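Local coordinates for thioesterase (Streptomyces coelicolor, PDB 3QMW), which probably hydrolyses thioester-bound intermediates as a thioesterase of the prodiginine biosynthetic pathway, at residues 23-37 with 49-62. Numbering follows the deposited sequence.
Sequences PPDPAAAPLRLVCFP and WQERLGDEVAVVPV
Leu33 packs its CB on CG2 of Val57 at 3.8 Å. Its CG lies anti to the backbone N (chi1 -175°), and CD2 reaches CD1 of Leu53 and the edge of the Trp49 ring near its plane. Cys35 SG, on the same face of the sheet, touches Val59 CG1 at 3.8 Å. The sulfur also meets Trp49 in an oblique sulfur-aromatic contact, 5.1 Å from SG to the centroid of the six-membered ring. Helix 246-258 packs on Trp49 as well. On the other face Ala58 CB sits 3.5 Å from Ala29 CB, and Pro26 CB touches Val60 CG2. Farther along, Val62 CG2 touches both Val34 CG1 and Phe36 CE2.

Between the faces, strands 31-36 and 57-61 pair in parallel. Leu33 takes part twice: its N donates to Ala58 O at 2.8 Å, and its O accepts from Val60 N. The bond from Cys35 N to Val60 O is weak.

Gln50 bonds along the outer edge of strand 57-61. Gln50 OE1 accepts from Val59 N at 2.8 Å, in the plane of the side-chain carbonyl. Gln50 NE2 donates to Val57 O at 3.0 Å, and Pro24 CD lies against this nitrogen. Two bonds thus fix the rotation of the amide. A leucine here would probably leave Val59 N and Val57 O without these partners and remove the side-chain tie between the helix and the strand edge. On the Ala58 face Arg32 NH2 donates to Pro26 O, in the guanidinium plane, while Arg32 NE bonds to Asp98 O.

Strand 31-36, helix 49-53 and strand 57-61 form a beta-alpha-beta unit. It places 57-61 outermost in the chain's parallel sheet, with 31-36 next to it, as part of the alpha/beta-hydrolase fold.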
loop_
_atom_site.group_PDB
_atom_site.type_symbol
_atom_site.label_atom_id
_atom_site.label_comp_id
_atom_site.label_asym_id
_atom_site.label_seq_id
_atom_site.Cartn_x
_atom_site.Cartn_y
_atom_site.Cartn_z
ATOM N N PRO D 23 18.056 3.143 -0.780
ATOM C CA PRO D 23 17.134 3.703 0.208
ATOM C C PRO D 23 17.460 5.158 0.515
ATOM O O PRO D 23 18.639 5.521 0.588
ATOM C CB PRO D 23 17.348 2.823 1.443
ATOM C CG PRO D 23 18.713 2.257 1.287
ATOM C CD PRO D 23 18.991 2.169 -0.182
ATOM N N PRO D 24 16.424 5.992 0.692
ATOM C CA PRO D 24 16.686 7.407 0.903
ATOM C C PRO D 24 17.462 7.672 2.196
ATOM O O PRO D 24 17.423 6.863 3.125
ATOM C CB PRO D 24 15.280 8.028 0.962
ATOM C CG PRO D 24 14.374 6.911 1.341
ATOM C CD PRO D 24 14.990 5.662 0.800
ATOM N N ASP D 25 18.189 8.787 2.211
ATOM C CA ASP D 25 18.841 9.310 3.408
ATOM C C ASP D 25 17.732 9.864 4.320
ATOM O O ASP D 25 16.946 10.718 3.878
ATOM C CB ASP D 25 19.824 10.421 3.001
ATOM C CG ASP D 25 20.735 10.883 4.143
ATOM O OD1 ASP D 25 20.540 10.490 5.321
ATOM O OD2 ASP D 25 21.669 11.664 3.840
ATOM N N PRO D 26 17.647 9.377 5.583
ATOM C CA PRO D 26 16.687 9.922 6.551
ATOM C C PRO D 26 16.769 11.444 6.752
ATOM O O PRO D 26 15.779 12.063 7.149
ATOM C CB PRO D 26 17.052 9.190 7.841
ATOM C CG PRO D 26 17.614 7.907 7.395
ATOM C CD PRO D 26 18.349 8.199 6.128
ATOM N N ALA D 27 17.929 12.020 6.493
ATOM C CA ALA D 27 18.132 13.455 6.421
ATOM C C ALA D 27 17.471 14.118 5.234
ATOM O O ALA D 27 16.993 15.220 5.315
ATOM C CB ALA D 27 19.567 13.754 6.406
ATOM N N ALA D 28 17.499 13.440 4.106
ATOM C CA ALA D 28 17.042 14.001 2.851
ATOM C C ALA D 28 15.661 13.507 2.465
ATOM O O ALA D 28 15.276 13.529 1.322
ATOM C CB ALA D 28 18.044 13.731 1.760
ATOM N N ALA D 29 14.929 13.025 3.439
ATOM C CA ALA D 29 13.624 12.499 3.183
ATOM C C ALA D 29 12.487 13.460 3.522
ATOM O O ALA D 29 12.422 14.002 4.594
ATOM C CB ALA D 29 13.470 11.219 3.935
ATOM N N PRO D 30 11.582 13.645 2.586
ATOM C CA PRO D 30 10.424 14.519 2.790
ATOM C C PRO D 30 9.741 14.259 4.116
ATOM O O PRO D 30 9.458 15.197 4.859
ATOM C CB PRO D 30 9.487 14.147 1.635
ATOM C CG PRO D 30 10.373 13.608 0.586
ATOM C CD PRO D 30 11.526 12.958 1.283
ATOM N N LEU D 31 9.491 12.980 4.391
ATOM C CA LEU D 31 8.927 12.520 5.650
ATOM C C LEU D 31 9.841 11.428 6.219
ATOM O O LEU D 31 10.599 10.792 5.475
ATOM C CB LEU D 31 7.531 11.959 5.397
ATOM C CG LEU D 31 6.680 11.467 6.575
ATOM C CD1 LEU D 31 6.445 12.571 7.596
ATOM C CD2 LEU D 31 5.347 10.936 6.056
ATOM N N ARG D 32 9.783 11.241 7.538
ATOM C CA ARG D 32 10.470 10.136 8.219
ATOM C C ARG D 32 9.433 9.388 9.046
ATOM O O ARG D 32 8.646 10.022 9.742
ATOM C CB ARG D 32 11.594 10.656 9.127
ATOM C CG ARG D 32 12.838 11.179 8.380
ATOM C CD ARG D 32 12.643 12.597 7.768
ATOM N NE ARG D 32 12.338 13.575 8.799
ATOM C CZ ARG D 32 13.235 14.073 9.648
ATOM N NH1 ARG D 32 12.850 14.947 10.558
ATOM N NH2 ARG D 32 14.518 13.715 9.597
ATOM N N LEU D 33 9.410 8.060 8.962
ATOM C CA LEU D 33 8.470 7.270 9.763
ATOM C C LEU D 33 9.205 6.491 10.847
ATOM O O LEU D 33 9.953 5.548 10.556
ATOM C CB LEU D 33 7.653 6.316 8.896
ATOM C CG LEU D 33 6.560 5.538 9.631
ATOM C CD1 LEU D 33 5.450 6.463 10.078
ATOM C CD2 LEU D 33 6.014 4.440 8.738
ATOM N N VAL D 34 8.953 6.895 12.095
ATOM C CA VAL D 34 9.644 6.387 13.267
ATOM C C VAL D 34 8.831 5.240 13.862
ATOM O O VAL D 34 7.737 5.437 14.397
ATOM C CB VAL D 34 9.849 7.525 14.297
ATOM C CG1 VAL D 34 10.562 7.028 15.534
ATOM C CG2 VAL D 34 10.630 8.680 13.654
ATOM N N CYS D 35 9.395 4.039 13.775
ATOM C CA CYS D 35 8.657 2.816 14.021
ATOM C C CYS D 35 9.101 2.106 15.298
ATOM O O CYS D 35 10.283 1.847 15.486
ATOM C CB CYS D 35 8.840 1.886 12.824
ATOM S SG CYS D 35 8.481 2.618 11.192
ATOM N N PHE D 36 8.135 1.769 16.155
ATOM C CA PHE D 36 8.397 1.138 17.443
ATOM C C PHE D 36 7.905 -0.297 17.480
ATOM O O PHE D 36 6.745 -0.558 17.149
ATOM C CB PHE D 36 7.727 1.929 18.550
ATOM C CG PHE D 36 8.321 3.282 18.740
ATOM C CD1 PHE D 36 7.599 4.423 18.429
ATOM C CD2 PHE D 36 9.632 3.412 19.200
ATOM C CE1 PHE D 36 8.161 5.681 18.588
ATOM C CE2 PHE D 36 10.207 4.673 19.372
ATOM C CZ PHE D 36 9.472 5.812 19.066
ATOM N N PRO D 37 8.783 -1.238 17.889
ATOM C CA PRO D 37 8.406 -2.644 17.875
ATOM C C PRO D 37 7.545 -3.063 19.043
ATOM O O PRO D 37 7.254 -2.273 19.934
ATOM C CB PRO D 37 9.755 -3.379 17.939
ATOM C CG PRO D 37 10.791 -2.349 17.669
ATOM C CD PRO D 37 10.216 -1.087 18.200
ATOM N N TRP D 49 9.665 -2.934 4.955
ATOM C CA TRP D 49 8.767 -1.790 4.948
ATOM C C TRP D 49 9.209 -0.687 4.001
ATOM O O TRP D 49 8.368 -0.094 3.336
ATOM C CB TRP D 49 8.615 -1.205 6.350
ATOM C CG TRP D 49 7.656 -1.943 7.199
ATOM C CD1 TRP D 49 7.496 -3.289 7.272
ATOM C CD2 TRP D 49 6.743 -1.377 8.136
ATOM N NE1 TRP D 49 6.520 -3.603 8.175
ATOM C CE2 TRP D 49 6.038 -2.447 8.724
ATOM C CE3 TRP D 49 6.440 -0.067 8.528
ATOM C CZ2 TRP D 49 5.038 -2.252 9.688
ATOM C CZ3 TRP D 49 5.448 0.129 9.484
ATOM C CH2 TRP D 49 4.759 -0.958 10.052
ATOM N N GLN D 50 10.512 -0.402 3.942
ATOM C CA GLN D 50 11.010 0.695 3.103
ATOM C C GLN D 50 10.591 0.500 1.654
ATOM O O GLN D 50 10.126 1.434 1.000
ATOM C CB GLN D 50 12.531 0.808 3.169
ATOM C CG GLN D 50 13.095 1.992 2.366
ATOM C CD GLN D 50 12.592 3.334 2.876
ATOM O OE1 GLN D 50 12.488 3.542 4.078
ATOM N NE2 GLN D 50 12.277 4.245 1.964
ATOM N N GLU D 51 10.767 -0.726 1.174
ATOM C CA GLU D 51 10.467 -1.091 -0.200
ATOM C C GLU D 51 8.989 -0.887 -0.520
ATOM O O GLU D 51 8.650 -0.484 -1.634
ATOM C CB GLU D 51 10.830 -2.562 -0.448
ATOM C CG GLU D 51 12.333 -2.863 -0.541
ATOM C CD GLU D 51 13.059 -2.930 0.817
ATOM O OE1 GLU D 51 12.412 -3.205 1.861
ATOM O OE2 GLU D 51 14.295 -2.703 0.829
ATOM N N ARG D 52 8.125 -1.162 0.457
ATOM C CA ARG D 52 6.673 -1.122 0.254
ATOM C C ARG D 52 6.056 0.261 0.336
ATOM O O ARG D 52 4.856 0.408 0.078
ATOM C CB ARG D 52 5.959 -1.985 1.288
ATOM C CG ARG D 52 6.354 -3.428 1.274
ATOM C CD ARG D 52 6.046 -4.103 -0.059
ATOM N NE ARG D 52 5.923 -5.545 0.145
ATOM C CZ ARG D 52 4.822 -6.155 0.573
ATOM N NH1 ARG D 52 4.831 -7.470 0.743
ATOM N NH2 ARG D 52 3.714 -5.465 0.816
ATOM N N LEU D 53 6.846 1.264 0.715
ATOM C CA LEU D 53 6.304 2.604 0.925
ATOM C C LEU D 53 6.886 3.644 -0.015
ATOM O O LEU D 53 6.298 4.717 -0.171
ATOM C CB LEU D 53 6.488 3.040 2.382
ATOM C CG LEU D 53 5.784 2.197 3.460
ATOM C CD1 LEU D 53 6.058 2.789 4.833
ATOM C CD2 LEU D 53 4.267 2.072 3.246
ATOM N N GLY D 54 8.023 3.343 -0.635
ATOM C CA GLY D 54 8.610 4.236 -1.631
ATOM C C GLY D 54 9.603 5.234 -1.061
ATOM O O GLY D 54 10.069 5.080 0.072
ATOM N N ASP D 55 9.911 6.263 -1.850
ATOM C CA ASP D 55 11.038 7.160 -1.573
ATOM C C ASP D 55 10.659 8.528 -0.986
ATOM O O ASP D 55 11.532 9.385 -0.827
ATOM C CB ASP D 55 11.859 7.375 -2.857
ATOM C CG ASP D 55 12.232 6.062 -3.552
ATOM O OD1 ASP D 55 12.203 4.997 -2.893
ATOM O OD2 ASP D 55 12.556 6.100 -4.767
ATOM N N GLU D 56 9.380 8.739 -0.674
ATOM C CA GLU D 56 8.923 9.990 -0.030
ATOM C C GLU D 56 8.843 9.852 1.491
ATOM O O GLU D 56 8.452 10.792 2.192
ATOM C CB GLU D 56 7.537 10.402 -0.548
ATOM C CG GLU D 56 7.406 10.438 -2.071
ATOM C CD GLU D 56 8.107 11.629 -2.693
ATOM O OE1 GLU D 56 7.659 12.774 -2.446
ATOM O OE2 GLU D 56 9.094 11.416 -3.438
ATOM N N VAL D 57 9.167 8.660 1.988
ATOM C CA VAL D 57 9.148 8.360 3.411
ATOM C C VAL D 57 10.362 7.481 3.703
ATOM O O VAL D 57 10.544 6.432 3.079
ATOM C CB VAL D 57 7.822 7.669 3.824
ATOM C CG1 VAL D 57 7.734 6.257 3.256
ATOM C CG2 VAL D 57 7.660 7.659 5.335
ATOM N N ALA D 58 11.223 7.951 4.597
ATOM C CA ALA D 58 12.342 7.150 5.085
ATOM C C ALA D 58 11.881 6.441 6.352
ATOM O O ALA D 58 11.467 7.091 7.317
ATOM C CB ALA D 58 13.567 8.033 5.369
ATOM N N VAL D 59 11.928 5.111 6.329
ATOM C CA VAL D 59 11.515 4.286 7.463
ATOM C C VAL D 59 12.690 4.186 8.409
ATOM O O VAL D 59 13.748 3.655 8.027
ATOM C CB VAL D 59 11.118 2.876 7.023
ATOM C CG1 VAL D 59 10.818 2.000 8.235
ATOM C CG2 VAL D 59 9.912 2.941 6.084
ATOM N N VAL D 60 12.508 4.703 9.628
ATOM C CA VAL D 60 13.575 4.729 10.615
ATOM C C VAL D 60 13.143 3.957 11.868
ATOM O O VAL D 60 12.582 4.533 12.813
ATOM C CB VAL D 60 13.988 6.174 10.960
ATOM C CG1 VAL D 60 15.310 6.170 11.700
ATOM C CG2 VAL D 60 14.121 6.998 9.702
ATOM N N PRO D 61 13.393 2.635 11.878
ATOM C CA PRO D 61 13.005 1.847 13.039
ATOM C C PRO D 61 13.916 2.114 14.240
ATOM O O PRO D 61 15.102 2.455 14.081
ATOM C CB PRO D 61 13.140 0.405 12.546
ATOM C CG PRO D 61 13.288 0.507 11.065
ATOM C CD PRO D 61 13.988 1.780 10.840
ATOM N N VAL D 62 13.350 1.983 15.431
ATOM C CA VAL D 62 14.088 2.279 16.639
ATOM C C VAL D 62 14.441 0.974 17.347
ATOM O O VAL D 62 13.556 0.185 17.711
ATOM C CB VAL D 62 13.292 3.192 17.562
ATOM C CG1 VAL D 62 14.233 3.851 18.584
ATOM C CG2 VAL D 62 12.544 4.249 16.743
#